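Local coordinates for uncharacterized protein (PDB 4FTD) that is of unknown function but joins an immunoglobulin-like domain to a six-bladed beta-propeller and may act in carbohydrate metabolism, at residues A[145-150]-A[164-169]; A[151-156]-A[190-195]; A[159-164]-A[180-185]; A[202-207]-A[218-223]. One frame throughout, in Å; residues are numbered along the deposited sequence.

From the N terminus, strand 147-152 pairs with strand 163-166 in contact 1, a beta hairpin whose strands are joined by residues 153-162. The end of that same strand and the loop after it reach segment 190-195 in contact 2, which therefore crosses contact 1 in the chain. Contact 3, between 159-164 and 180-185, lies wholly within the span bridged by contact 2 and also crosses contact 1, sharing Leu164 with it. Contact 4 follows in series, closing the hairpin of strands 201-207 and 215-220. Contacts 1 and 4 pair the inner strands of two successive four-stranded sheets of the propeller, and contact 2 packs one sheet against the other.

Contact 1 (A[145-150]-A[164-169]); sequences GEHVLV and LLKVSD
Leu149 and Leu164 meet on one side of the sheet, where CD2 of Leu164 lies 3.8 Å from CB of Leu149, and Leu197 of strand 190-198 touches both side chains. The other methyl of Leu164, CD1, sits over the middle of the His147 ring, 4.2 Å from its centroid and 7° off the ring normal, a CH-pi contact. On the other side of the sheet Val148 and Leu165 pair, and Val150 CG2 reaches Leu165 CD1 at 3.9 Å; Leu170 of the following helix touches both Val148 and Leu165. Between these two layers runs the backbone. Val148 and Leu165 form an antiparallel hydrogen-bonded pair, joined by Val148 N to Leu165 O (2.9 Å) and Leu165 N to Val148 O (2.8 Å). Val167 N, in the first turn of the helix, still reaches back to Glu146 O at 2.9 Å, approaching from above the carbonyl plane. A water donates to the same Glu146 oxygen and accepts from Ser168 N, so that this loop carbonyl is gripped twice, opposite the point where strand 163-166 passes into the helix. At the polar edge His147, its CG anti to the carbonyl carbon (chi1 -61°), lies alongside Lys166. A second water in the plane of the imidazole lies 2.6 Å from His147 NE2 and accepts from Lys166 NZ at 3.0 Å. The arrangement is an antiparallel beta hairpin, forming the two inner strands of a four-stranded propeller blade.

Contact 2 (A[151-156]-A[190-195]); sequences VSRPTT and YDYNMG
A bend at chi3 (-76°) turns the otherwise extended side chain of Arg153 back toward Tyr190, whose own CG stands anti to its carbonyl carbon (chi1 -52°), and the two flat groups come to lie face on face. Their planes differ by just 6°, and Arg153 CZ is 3.7 Å from the centroid of the Tyr190 ring, a stacked cation-pi pair. NH1 lies over the middle of the ring. On its way there the arginine passes Tyr192, sliding by it in the opposite direction: Arg153 CG is 3.8 Å from Tyr192 CE1, and Pro154 CD meets the ring of Tyr192 at its edge. Deeper in, Val151 CG1 presses on the backbone of the other sheet, 3.4 Å from Asn193 O. Two waters complete the join. One bridges Val151 O and Asn193 O, 2.7 Å from each, though it may not donate to both at once; the other accepts from Arg153 NE at 2.8 Å and lies within hydrogen-bonding distance of Asn193 OD1, one of several acceptors competing for its protons, while Asn193 ND2 bonds to Gly246 O. Asn193 and Met194 form a classic beta bulge opposite Ser205. With no direct hydrogen bond between the segments, neighbouring propeller sheets are joined here by stacking, apolar packing and water, and the aromatic face probably helps to stabilise the arginine's positive charge.

Contact 3 (A[159-164]-A[180-185]); sequences FHTPHL and LDVTGV
Pro162 and Leu180 make a small, largely buried contact between two irregular parts of the chain: the run leading into strand 163-166 and the loop that leaves strand 178-179. One direct backbone hydrogen bond joins them, from Leu180 N to Pro162 O at 3.1 Å and in the plane of the carbonyl. Leu180 CB is 3.6 Å from Pro162 O; with CG turned beside the backbone N (chi1 -68°), CG stays near that oxygen and CD1 comes within 4.2 Å of Pro162 CB. Farther along, Val182 packs on the same proline through CG1, 4.2 Å from Pro162 CD, and its CG2 approaches Thr161 CB. A water bridges the two backbones; it accepts from Thr161 OG1 at 2.6 Å and donates to the carbonyl oxygens of Pro162 and Leu180. The contact continues the chain pairing by one bond just past the short outer strand 178-179 of the four-stranded antiparallel propeller sheet, and the loop then passes to the next sheet, whose Tyr192 touches Thr161, Pro162 and Val185. Within that loop Asp181 OD1 accepts from Thr183 N, an Asx turn, and also from Thr183 OG1 at 2.7 Å. A type II turn follows from Val182 to Val185, with Gly184 at positive phi. On the strand side, His163 ND1 donates to Thr161 O at 2.9 Å, roughly in the plane of the imidazole, and NE2 of the same ring bonds to the hydroxyl of Tyr130.

Contact 4 (A[202-207]-A[218-223]); sequences VYLSSL and YYWETP
Tyr218 pairs with Leu204, its backbone N giving a nearly straight hydrogen bond of 2.8 Å to Leu204 O (174° at the hydrogen) and its O accepting from Leu204 N. This is the central hairpin of an antiparallel four-stranded propeller blade, with strand 190-198 beyond one side and strand 228-233 beyond the other. The phenol of Tyr218 extends past the pairing to Lys216, whose NZ is hydrogen-bonded to its hydroxyl. Tyr219 comes next, in a non-hydrogen-bonded pair with Tyr203 and on the sheet face away from Val202 and Leu204. With CG anti to the backbone N (chi1 174°), its ring turns an edge to the face of Tyr203, a T-shaped pair with centroids 5.4 Å apart and planes at 70°. Tyr219 CD1 approaches Tyr203 CZ to 3.7 Å, while the Tyr203 hydroxyl bonds to His279 O. Trp220 restores the hydrogen-bonded register with Val202, exchanging bonds in both directions between backbone N and O. On the same face as Val202 and Leu204, its CB lies 3.9 Å from Val202 CB, and its six-membered ring carries CZ3 to within 3.7 Å of Leu204 CG. The indole NE1 bonds to Asp181 O, tying the blade to the loop from the preceding sheet. Just past the strand, Glu221 OE1 accepts from Tyr219 OH at 2.9 Å, the hydroxyl lying above the carboxylate plane.

Contact 1 (A[145-150]-A[164-169])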
loop_
_atom_site.group_PDB
_atom_site.type_symbol
_atom_site.label_atom_id
_atom_site.label_comp_id
_atom_site.label_asym_id
_atom_site.label_seq_id
_atom_site.Cartn_x
_atom_site.Cartn_y
_atom_site.Cartn_z
ATOM N N GLY A 145 8.675 -7.364 -5.582
ATOM C CA GLY A 145 7.977 -8.649 -5.496
ATOM C C GLY A 145 8.897 -9.836 -5.701
ATOM O O GLY A 145 8.654 -10.891 -5.157
ATOM N N GLU A 146 9.942 -9.662 -6.502
ATOM C CA GLU A 146 10.881 -10.728 -6.825
ATOM C C GLU A 146 12.151 -10.555 -5.990
ATOM O O GLU A 146 12.666 -11.526 -5.473
ATOM C CB GLU A 146 11.183 -10.714 -8.315
ATOM C CG GLU A 146 12.088 -11.854 -8.747
ATOM C CD GLU A 146 12.456 -11.838 -10.230
ATOM O OE1 GLU A 146 12.317 -10.781 -10.904
ATOM O OE2 GLU A 146 12.902 -12.902 -10.718
ATOM N N HIS A 147 12.661 -9.318 -5.886
ATOM C CA HIS A 147 13.818 -9.036 -5.054
ATOM C C HIS A 147 13.609 -7.834 -4.142
ATOM O O HIS A 147 12.794 -6.984 -4.411
ATOM C CB HIS A 147 15.042 -8.678 -5.907
ATOM C CG HIS A 147 15.482 -9.764 -6.834
ATOM N ND1 HIS A 147 15.141 -9.778 -8.168
ATOM C CD2 HIS A 147 16.235 -10.863 -6.620
ATOM C CE1 HIS A 147 15.691 -10.835 -8.738
ATOM N NE2 HIS A 147 16.354 -11.510 -7.819
ATOM N N VAL A 148 14.461 -7.762 -3.141
ATOM C CA VAL A 148 14.743 -6.547 -2.368
ATOM C C VAL A 148 16.173 -6.104 -2.782
ATOM O O VAL A 148 17.091 -6.900 -2.791
ATOM C CB VAL A 148 14.679 -6.788 -0.871
ATOM C CG1 VAL A 148 15.243 -5.591 -0.058
ATOM C CG2 VAL A 148 13.232 -7.113 -0.495
ATOM N N LEU A 149 16.318 -4.850 -3.172
ATOM C CA LEU A 149 17.601 -4.207 -3.457
ATOM C C LEU A 149 18.029 -3.475 -2.187
ATOM O O LEU A 149 17.226 -2.739 -1.616
ATOM C CB LEU A 149 17.451 -3.211 -4.612
ATOM C CG LEU A 149 18.561 -2.152 -4.841
ATOM C CD1 LEU A 149 19.854 -2.868 -5.268
ATOM C CD2 LEU A 149 18.107 -1.065 -5.839
ATOM N N VAL A 150 19.270 -3.716 -1.735
ATOM C CA VAL A 150 19.852 -3.063 -0.583
ATOM C C VAL A 150 21.048 -2.266 -1.087
ATOM O O VAL A 150 21.953 -2.843 -1.683
ATOM C CB VAL A 150 20.301 -4.059 0.478
ATOM C CG1 VAL A 150 20.883 -3.266 1.638
ATOM C CG2 VAL A 150 19.109 -4.932 0.878
ATOM N N LEU A 164 21.079 -7.629 -4.202
ATOM C CA LEU A 164 19.706 -8.109 -4.217
ATOM C C LEU A 164 19.554 -9.296 -3.261
ATOM O O LEU A 164 20.504 -10.026 -2.992
ATOM C CB LEU A 164 19.308 -8.515 -5.635
ATOM C CG LEU A 164 19.413 -7.462 -6.732
ATOM C CD1 LEU A 164 19.133 -8.100 -8.090
ATOM C CD2 LEU A 164 18.483 -6.309 -6.483
ATOM N N LEU A 165 18.349 -9.448 -2.745
ATOM C CA LEU A 165 17.942 -10.561 -1.921
ATOM C C LEU A 165 16.677 -11.087 -2.605
ATOM O O LEU A 165 15.743 -10.352 -2.858
ATOM C CB LEU A 165 17.642 -10.043 -0.532
ATOM C CG LEU A 165 18.746 -9.358 0.300
ATOM C CD1 LEU A 165 18.159 -8.670 1.521
ATOM C CD2 LEU A 165 19.785 -10.393 0.754
ATOM N N LYS A 166 16.665 -12.349 -2.944
ATOM C CA LYS A 166 15.502 -12.942 -3.580
ATOM C C LYS A 166 14.390 -13.039 -2.509
ATOM O O LYS A 166 14.604 -13.535 -1.391
ATOM C CB LYS A 166 15.894 -14.320 -4.126
ATOM C CG LYS A 166 15.377 -14.629 -5.518
ATOM C CD LYS A 166 15.519 -16.098 -5.915
ATOM C CE LYS A 166 16.905 -16.701 -5.711
ATOM N NZ LYS A 166 17.988 -15.990 -6.445
ATOM N N VAL A 167 13.223 -12.504 -2.821
ATOM C CA VAL A 167 12.080 -12.545 -1.895
ATOM C C VAL A 167 11.696 -13.986 -1.486
ATOM O O VAL A 167 11.431 -14.233 -0.307
ATOM C CB VAL A 167 10.879 -11.771 -2.449
ATOM C CG1 VAL A 167 9.656 -12.004 -1.559
ATOM C CG2 VAL A 167 11.250 -10.284 -2.522
ATOM N N SER A 168 11.746 -14.935 -2.408
ATOM C CA SER A 168 11.453 -16.350 -2.042
ATOM C C SER A 168 12.429 -16.862 -0.960
ATOM O O SER A 168 12.020 -17.605 -0.067
ATOM C CB SER A 168 11.458 -17.264 -3.258
ATOM O OG SER A 168 12.680 -17.151 -3.923
ATOM N N ASP A 169 13.697 -16.441 -1.012
ATOM C CA ASP A 169 14.660 -16.764 0.059
ATOM C C ASP A 169 14.322 -16.085 1.376
ATOM O O ASP A 169 14.304 -16.732 2.413
ATOM C CB ASP A 169 16.077 -16.382 -0.334
ATOM C CG ASP A 169 16.661 -17.290 -1.403
ATOM O OD1 ASP A 169 16.153 -18.400 -1.602
ATOM O OD2 ASP A 169 17.662 -16.885 -2.035
HETATM O O HOH W 1 11.729 -14.123 -5.211
HETATM O O HOH W 2 17.471 -13.803 -8.453
#

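Contact 2 (A[151-156]-A[190-195])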
loop_
_atom_site.group_PDB
_atom_site.type_symbol
_atom_site.label_atom_id
_atom_site.label_comp_id
_atom_site.label_asym_id
_atom_site.label_seq_id
_atom_site.Cartn_x
_atom_site.Cartn_y
_atom_site.Cartn_z
ATOM N N VAL A 151 21.004 -0.921 -0.947
ATOM C CA VAL A 151 22.048 -0.071 -1.544
ATOM C C VAL A 151 23.070 0.158 -0.432
ATOM O O VAL A 151 23.180 1.225 0.144
ATOM C CB VAL A 151 21.511 1.250 -2.142
ATOM C CG1 VAL A 151 22.650 2.004 -2.844
ATOM C CG2 VAL A 151 20.345 0.957 -3.070
ATOM N N SER A 152 23.816 -0.895 -0.136
ATOM C CA SER A 152 24.796 -0.832 0.920
ATOM C C SER A 152 26.164 -0.341 0.422
ATOM O O SER A 152 26.642 -0.760 -0.602
ATOM C CB SER A 152 24.970 -2.209 1.580
ATOM O OG SER A 152 25.239 -3.194 0.613
ATOM N N ARG A 153 26.714 0.637 1.130
ATOM C CA ARG A 153 28.083 1.056 0.915
ATOM C C ARG A 153 28.902 0.186 1.898
ATOM O O ARG A 153 28.472 -0.061 3.015
ATOM C CB ARG A 153 28.272 2.527 1.251
ATOM C CG ARG A 153 27.721 3.470 0.180
ATOM C CD ARG A 153 28.119 4.891 0.534
ATOM N NE ARG A 153 27.253 5.334 1.620
ATOM C CZ ARG A 153 27.613 6.076 2.676
ATOM N NH1 ARG A 153 28.865 6.459 2.887
ATOM N NH2 ARG A 153 26.691 6.392 3.576
ATOM N N PRO A 154 30.065 -0.285 1.458
ATOM C CA PRO A 154 30.800 -1.251 2.257
ATOM C C PRO A 154 31.388 -0.664 3.548
ATOM O O PRO A 154 32.071 0.325 3.508
ATOM C CB PRO A 154 31.903 -1.729 1.332
ATOM C CG PRO A 154 31.989 -0.724 0.225
ATOM C CD PRO A 154 30.658 -0.067 0.133
ATOM N N THR A 155 31.183 -1.332 4.666
ATOM C CA THR A 155 31.684 -0.827 5.933
ATOM C C THR A 155 31.850 -1.978 6.900
ATOM O O THR A 155 31.310 -3.071 6.668
ATOM C CB THR A 155 30.764 0.325 6.482
ATOM O OG1 THR A 155 31.462 0.943 7.523
ATOM C CG2 THR A 155 29.434 -0.151 7.031
ATOM N N THR A 156 32.641 -1.764 7.952
ATOM C CA THR A 156 32.876 -2.822 8.919
ATOM C C THR A 156 31.550 -3.288 9.536
ATOM O O THR A 156 30.635 -2.480 9.647
ATOM C CB THR A 156 33.865 -2.393 10.000
ATOM O OG1 THR A 156 34.214 -3.553 10.754
ATOM C CG2 THR A 156 33.239 -1.272 10.940
ATOM N N TYR A 190 29.757 10.028 -2.517
ATOM C CA TYR A 190 29.504 8.595 -2.324
ATOM C C TYR A 190 29.343 7.999 -3.689
ATOM O O TYR A 190 28.734 8.597 -4.597
ATOM C CB TYR A 190 28.245 8.235 -1.508
ATOM C CG TYR A 190 28.058 8.888 -0.139
ATOM C CD1 TYR A 190 29.103 9.396 0.590
ATOM C CD2 TYR A 190 26.777 8.883 0.478
ATOM C CE1 TYR A 190 28.905 9.973 1.851
ATOM C CE2 TYR A 190 26.574 9.454 1.739
ATOM C CZ TYR A 190 27.653 10.000 2.426
ATOM O OH TYR A 190 27.490 10.611 3.674
ATOM N N ASP A 191 29.892 6.822 -3.878
ATOM C CA ASP A 191 29.782 6.153 -5.186
ATOM C C ASP A 191 28.318 5.819 -5.539
ATOM O O ASP A 191 27.962 5.707 -6.676
ATOM C CB ASP A 191 30.544 4.856 -5.149
ATOM C CG ASP A 191 32.073 5.046 -5.079
ATOM O OD1 ASP A 191 32.598 6.091 -5.480
ATOM O OD2 ASP A 191 32.711 4.086 -4.620
ATOM N N TYR A 192 27.542 5.477 -4.520
ATOM C CA TYR A 192 26.116 5.207 -4.627
ATOM C C TYR A 192 25.471 5.513 -3.259
ATOM O O TYR A 192 26.123 5.490 -2.213
ATOM C CB TYR A 192 25.792 3.820 -5.130
ATOM C CG TYR A 192 26.837 2.805 -4.740
ATOM C CD1 TYR A 192 26.859 2.286 -3.456
ATOM C CD2 TYR A 192 27.808 2.407 -5.640
ATOM C CE1 TYR A 192 27.858 1.420 -3.061
ATOM C CE2 TYR A 192 28.818 1.496 -5.257
ATOM C CZ TYR A 192 28.818 1.031 -3.971
ATOM O OH TYR A 192 29.736 0.172 -3.521
ATOM N N ASN A 193 24.183 5.785 -3.319
ATOM C CA ASN A 193 23.404 6.197 -2.175
ATOM C C ASN A 193 21.958 5.825 -2.333
ATOM O O ASN A 193 21.474 4.992 -1.589
ATOM C CB ASN A 193 23.581 7.680 -1.932
ATOM C CG ASN A 193 23.066 8.126 -0.552
ATOM O OD1 ASN A 193 23.363 7.466 0.439
ATOM N ND2 ASN A 193 22.327 9.251 -0.478
HETATM N N MSE A 194 21.249 6.374 -3.331
HETATM C CA MSE A 194 19.832 5.968 -3.573
HETATM C C MSE A 194 19.802 4.976 -4.729
HETATM O O MSE A 194 20.748 4.848 -5.456
HETATM C CB MSE A 194 18.984 7.181 -3.955
HETATM C CG MSE A 194 18.900 8.200 -2.872
HETATM SE SE MSE A 194 17.860 7.480 -1.304
HETATM C CE MSE A 194 19.229 7.356 0.123
ATOM N N GLY A 195 18.681 4.290 -4.893
ATOM C CA GLY A 195 18.483 3.461 -6.077
ATOM C C GLY A 195 17.059 2.936 -6.080
ATOM O O GLY A 195 16.292 3.238 -5.166
HETATM O O HOH W 3 22.611 3.797 0.584
HETATM O O HOH W 4 24.454 5.397 1.855
#

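Contact 3 (A[159-164]-A[180-185])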
loop_
_atom_site.group_PDB
_atom_site.type_symbol
_atom_site.label_atom_id
_atom_site.label_comp_id
_atom_site.label_asym_id
_atom_site.label_seq_id
_atom_site.Cartn_x
_atom_site.Cartn_y
_atom_site.Cartn_z
ATOM N N PHE A 159 31.362 -5.275 4.897
ATOM C CA PHE A 159 31.898 -4.774 3.627
ATOM C C PHE A 159 31.070 -5.263 2.433
ATOM O O PHE A 159 31.620 -5.735 1.411
ATOM C CB PHE A 159 33.406 -5.087 3.512
ATOM C CG PHE A 159 34.227 -4.401 4.575
ATOM C CD1 PHE A 159 34.578 -3.066 4.429
ATOM C CD2 PHE A 159 34.558 -5.055 5.762
ATOM C CE1 PHE A 159 35.296 -2.402 5.417
ATOM C CE2 PHE A 159 35.322 -4.419 6.727
ATOM C CZ PHE A 159 35.690 -3.097 6.565
ATOM N N HIS A 160 29.755 -5.059 2.544
ATOM C CA HIS A 160 28.795 -5.387 1.450
ATOM C C HIS A 160 28.644 -4.208 0.494
ATOM O O HIS A 160 28.464 -3.081 0.929
ATOM C CB HIS A 160 27.377 -5.730 1.988
ATOM C CG HIS A 160 27.288 -7.051 2.697
ATOM N ND1 HIS A 160 26.221 -7.400 3.506
ATOM C CD2 HIS A 160 28.137 -8.108 2.714
ATOM C CE1 HIS A 160 26.424 -8.611 3.996
ATOM N NE2 HIS A 160 27.582 -9.060 3.539
ATOM N N THR A 161 28.775 -4.500 -0.789
ATOM C CA THR A 161 28.420 -3.546 -1.876
ATOM C C THR A 161 26.933 -3.814 -2.229
ATOM O O THR A 161 26.296 -4.720 -1.693
ATOM C CB THR A 161 29.407 -3.703 -3.036
ATOM O OG1 THR A 161 29.403 -5.061 -3.429
ATOM C CG2 THR A 161 30.881 -3.288 -2.640
ATOM N N PRO A 162 26.327 -2.969 -3.091
ATOM C CA PRO A 162 24.889 -3.099 -3.351
ATOM C C PRO A 162 24.475 -4.474 -3.878
ATOM O O PRO A 162 25.191 -5.087 -4.690
ATOM C CB PRO A 162 24.624 -1.987 -4.377
ATOM C CG PRO A 162 25.689 -0.953 -4.049
ATOM C CD PRO A 162 26.908 -1.779 -3.698
ATOM N N HIS A 163 23.358 -4.973 -3.364
ATOM C CA HIS A 163 22.972 -6.307 -3.627
ATOM C C HIS A 163 21.473 -6.515 -3.609
ATOM O O HIS A 163 20.736 -5.689 -3.145
ATOM C CB HIS A 163 23.640 -7.256 -2.618
ATOM C CG HIS A 163 23.337 -6.939 -1.186
ATOM N ND1 HIS A 163 23.965 -5.901 -0.518
ATOM C CD2 HIS A 163 22.518 -7.552 -0.275
ATOM C CE1 HIS A 163 23.552 -5.908 0.753
ATOM N NE2 HIS A 163 22.650 -6.873 0.920
ATOM N N LEU A 164 21.079 -7.629 -4.202
ATOM C CA LEU A 164 19.706 -8.109 -4.217
ATOM C C LEU A 164 19.554 -9.296 -3.261
ATOM O O LEU A 164 20.504 -10.026 -2.992
ATOM C CB LEU A 164 19.308 -8.515 -5.635
ATOM C CG LEU A 164 19.413 -7.462 -6.732
ATOM C CD1 LEU A 164 19.133 -8.100 -8.090
ATOM C CD2 LEU A 164 18.483 -6.309 -6.483
ATOM N N LEU A 180 25.584 -7.072 -7.073
ATOM C CA LEU A 180 25.681 -6.481 -8.365
ATOM C C LEU A 180 27.116 -6.305 -8.786
ATOM O O LEU A 180 27.987 -6.025 -7.959
ATOM C CB LEU A 180 25.000 -5.113 -8.310
ATOM C CG LEU A 180 23.472 -5.117 -8.122
ATOM C CD1 LEU A 180 22.983 -3.677 -7.887
ATOM C CD2 LEU A 180 22.720 -5.743 -9.318
ATOM N N ASP A 181 27.361 -6.392 -10.092
ATOM C CA ASP A 181 28.657 -6.026 -10.662
ATOM C C ASP A 181 28.804 -4.528 -10.534
ATOM O O ASP A 181 28.015 -3.793 -11.121
ATOM C CB ASP A 181 28.721 -6.487 -12.119
ATOM C CG ASP A 181 30.046 -6.199 -12.784
ATOM O OD1 ASP A 181 30.892 -5.453 -12.242
ATOM O OD2 ASP A 181 30.234 -6.733 -13.887
ATOM N N VAL A 182 29.771 -4.067 -9.720
ATOM C CA VAL A 182 30.005 -2.621 -9.504
ATOM C C VAL A 182 31.363 -2.187 -10.109
ATOM O O VAL A 182 31.912 -1.161 -9.750
ATOM C CB VAL A 182 29.805 -2.188 -8.022
ATOM C CG1 VAL A 182 28.336 -2.234 -7.628
ATOM C CG2 VAL A 182 30.652 -3.042 -7.074
ATOM N N THR A 183 31.883 -2.930 -11.082
ATOM C CA THR A 183 33.136 -2.526 -11.786
ATOM C C THR A 183 32.937 -1.158 -12.434
ATOM O O THR A 183 31.935 -0.929 -13.101
ATOM C CB THR A 183 33.533 -3.539 -12.860
ATOM O OG1 THR A 183 33.480 -4.819 -12.275
ATOM C CG2 THR A 183 34.989 -3.311 -13.362
ATOM N N GLY A 184 33.813 -0.210 -12.114
ATOM C CA GLY A 184 33.682 1.171 -12.639
ATOM C C GLY A 184 32.582 2.025 -12.057
ATOM O O GLY A 184 32.381 3.147 -12.518
ATOM N N VAL A 185 31.863 1.528 -11.038
ATOM C CA VAL A 185 30.824 2.288 -10.398
ATOM C C VAL A 185 31.528 3.106 -9.286
ATOM O O VAL A 185 31.559 2.720 -8.103
ATOM C CB VAL A 185 29.677 1.388 -9.890
ATOM C CG1 VAL A 185 28.629 2.217 -9.130
ATOM C CG2 VAL A 185 29.061 0.652 -11.067
HETATM O O HOH W 5 27.755 -4.955 -5.453
#

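Contact 4 (A[202-207]-A[218-223])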
loop_
_atom_site.group_PDB
_atom_site.type_symbol
_atom_site.label_atom_id
_atom_site.label_comp_id
_atom_site.label_asym_id
_atom_site.label_seq_id
_atom_site.Cartn_x
_atom_site.Cartn_y
_atom_site.Cartn_z
ATOM N N VAL A 202 17.788 -2.500 -12.270
ATOM C CA VAL A 202 18.312 -1.777 -11.134
ATOM C C VAL A 202 18.857 -0.418 -11.593
ATOM O O VAL A 202 19.532 -0.303 -12.633
ATOM C CB VAL A 202 19.413 -2.560 -10.423
ATOM C CG1 VAL A 202 19.938 -1.750 -9.237
ATOM C CG2 VAL A 202 18.866 -3.920 -10.012
ATOM N N TYR A 203 18.511 0.604 -10.820
ATOM C CA TYR A 203 19.070 1.924 -10.962
ATOM C C TYR A 203 19.758 2.304 -9.671
ATOM O O TYR A 203 19.174 2.112 -8.616
ATOM C CB TYR A 203 17.967 2.940 -11.163
ATOM C CG TYR A 203 17.229 2.818 -12.481
ATOM C CD1 TYR A 203 16.197 1.870 -12.645
ATOM C CD2 TYR A 203 17.571 3.601 -13.549
ATOM C CE1 TYR A 203 15.539 1.740 -13.881
ATOM C CE2 TYR A 203 16.900 3.499 -14.745
ATOM C CZ TYR A 203 15.883 2.573 -14.899
ATOM O OH TYR A 203 15.262 2.408 -16.115
ATOM N N LEU A 204 20.956 2.878 -9.755
ATOM C CA LEU A 204 21.601 3.494 -8.609
ATOM C C LEU A 204 22.070 4.896 -8.981
ATOM O O LEU A 204 22.425 5.150 -10.106
ATOM C CB LEU A 204 22.799 2.680 -8.123
ATOM C CG LEU A 204 22.671 1.242 -7.588
ATOM C CD1 LEU A 204 24.012 0.776 -7.087
ATOM C CD2 LEU A 204 21.634 1.139 -6.493
ATOM N N SER A 205 22.164 5.784 -7.980
ATOM C CA SER A 205 22.695 7.101 -8.182
ATOM C C SER A 205 23.751 7.421 -7.119
ATOM O O SER A 205 23.606 6.998 -5.961
ATOM C CB SER A 205 21.584 8.133 -8.174
ATOM O OG SER A 205 20.689 7.995 -7.047
ATOM N N SER A 206 24.756 8.204 -7.509
ATOM C CA SER A 206 25.791 8.645 -6.595
ATOM C C SER A 206 25.259 9.778 -5.699
ATOM O O SER A 206 24.108 10.243 -5.887
ATOM C CB SER A 206 27.037 9.106 -7.383
ATOM O OG SER A 206 26.873 10.340 -8.038
ATOM N N LEU A 207 26.081 10.180 -4.749
ATOM C CA LEU A 207 25.891 11.364 -3.931
ATOM C C LEU A 207 26.938 12.373 -4.434
ATOM O O LEU A 207 28.142 12.096 -4.379
ATOM C CB LEU A 207 26.047 11.130 -2.414
ATOM C CG LEU A 207 25.895 12.482 -1.654
ATOM C CD1 LEU A 207 24.458 12.607 -1.336
ATOM C CD2 LEU A 207 26.698 12.510 -0.377
ATOM N N TYR A 218 23.471 4.914 -12.725
ATOM C CA TYR A 218 23.834 3.635 -13.250
ATOM C C TYR A 218 22.604 2.731 -13.420
ATOM O O TYR A 218 21.633 2.828 -12.648
ATOM C CB TYR A 218 24.774 2.964 -12.275
ATOM C CG TYR A 218 26.061 3.737 -12.006
ATOM C CD1 TYR A 218 26.119 4.687 -10.998
ATOM C CD2 TYR A 218 27.217 3.498 -12.771
ATOM C CE1 TYR A 218 27.307 5.360 -10.696
ATOM C CE2 TYR A 218 28.407 4.174 -12.499
ATOM C CZ TYR A 218 28.444 5.110 -11.467
ATOM O OH TYR A 218 29.604 5.734 -11.157
ATOM N N TYR A 219 22.727 1.793 -14.378
ATOM C CA TYR A 219 21.660 0.908 -14.781
ATOM C C TYR A 219 22.157 -0.521 -14.970
ATOM O O TYR A 219 23.213 -0.739 -15.597
ATOM C CB TYR A 219 21.104 1.429 -16.127
ATOM C CG TYR A 219 20.044 0.564 -16.822
ATOM C CD1 TYR A 219 18.691 0.720 -16.540
ATOM C CD2 TYR A 219 20.390 -0.309 -17.841
ATOM C CE1 TYR A 219 17.730 -0.025 -17.203
ATOM C CE2 TYR A 219 19.429 -1.064 -18.491
ATOM C CZ TYR A 219 18.098 -0.913 -18.163
ATOM O OH TYR A 219 17.119 -1.641 -18.798
ATOM N N TRP A 220 21.382 -1.481 -14.459
ATOM C CA TRP A 220 21.603 -2.896 -14.673
ATOM C C TRP A 220 20.362 -3.459 -15.329
ATOM O O TRP A 220 19.256 -3.389 -14.753
ATOM C CB TRP A 220 21.801 -3.628 -13.333
ATOM C CG TRP A 220 23.138 -3.414 -12.738
ATOM C CD1 TRP A 220 24.194 -4.291 -12.748
ATOM C CD2 TRP A 220 23.560 -2.280 -11.994
ATOM N NE1 TRP A 220 25.271 -3.740 -12.106
ATOM C CE2 TRP A 220 24.901 -2.510 -11.610
ATOM C CE3 TRP A 220 22.950 -1.063 -11.640
ATOM C CZ2 TRP A 220 25.629 -1.582 -10.875
ATOM C CZ3 TRP A 220 23.681 -0.153 -10.896
ATOM C CH2 TRP A 220 24.997 -0.413 -10.528
ATOM N N GLU A 221 20.528 -4.005 -16.520
ATOM C CA GLU A 221 19.411 -4.597 -17.267
ATOM C C GLU A 221 18.803 -5.758 -16.493
ATOM O O GLU A 221 17.588 -5.869 -16.347
ATOM C CB GLU A 221 19.930 -5.090 -18.634
ATOM C CG GLU A 221 18.903 -5.741 -19.555
ATOM C CD GLU A 221 17.936 -4.768 -20.209
ATOM O OE1 GLU A 221 18.306 -3.595 -20.501
ATOM O OE2 GLU A 221 16.788 -5.195 -20.466
ATOM N N THR A 222 19.684 -6.626 -16.012
ATOM C CA THR A 222 19.337 -7.765 -15.193
ATOM C C THR A 222 20.328 -7.812 -14.013
ATOM O O THR A 222 21.387 -7.192 -14.073
ATOM C CB THR A 222 19.521 -9.111 -15.965
ATOM O OG1 THR A 222 20.916 -9.432 -16.036
ATOM C CG2 THR A 222 18.935 -9.080 -17.389
ATOM N N PRO A 223 20.041 -8.625 -12.987
ATOM C CA PRO A 223 20.931 -8.753 -11.828
ATOM C C PRO A 223 22.354 -9.178 -12.098
ATOM O O PRO A 223 23.232 -8.843 -11.318
ATOM C CB PRO A 223 20.245 -9.834 -10.997
ATOM C CG PRO A 223 18.785 -9.607 -11.271
ATOM C CD PRO A 223 18.742 -9.291 -12.739
#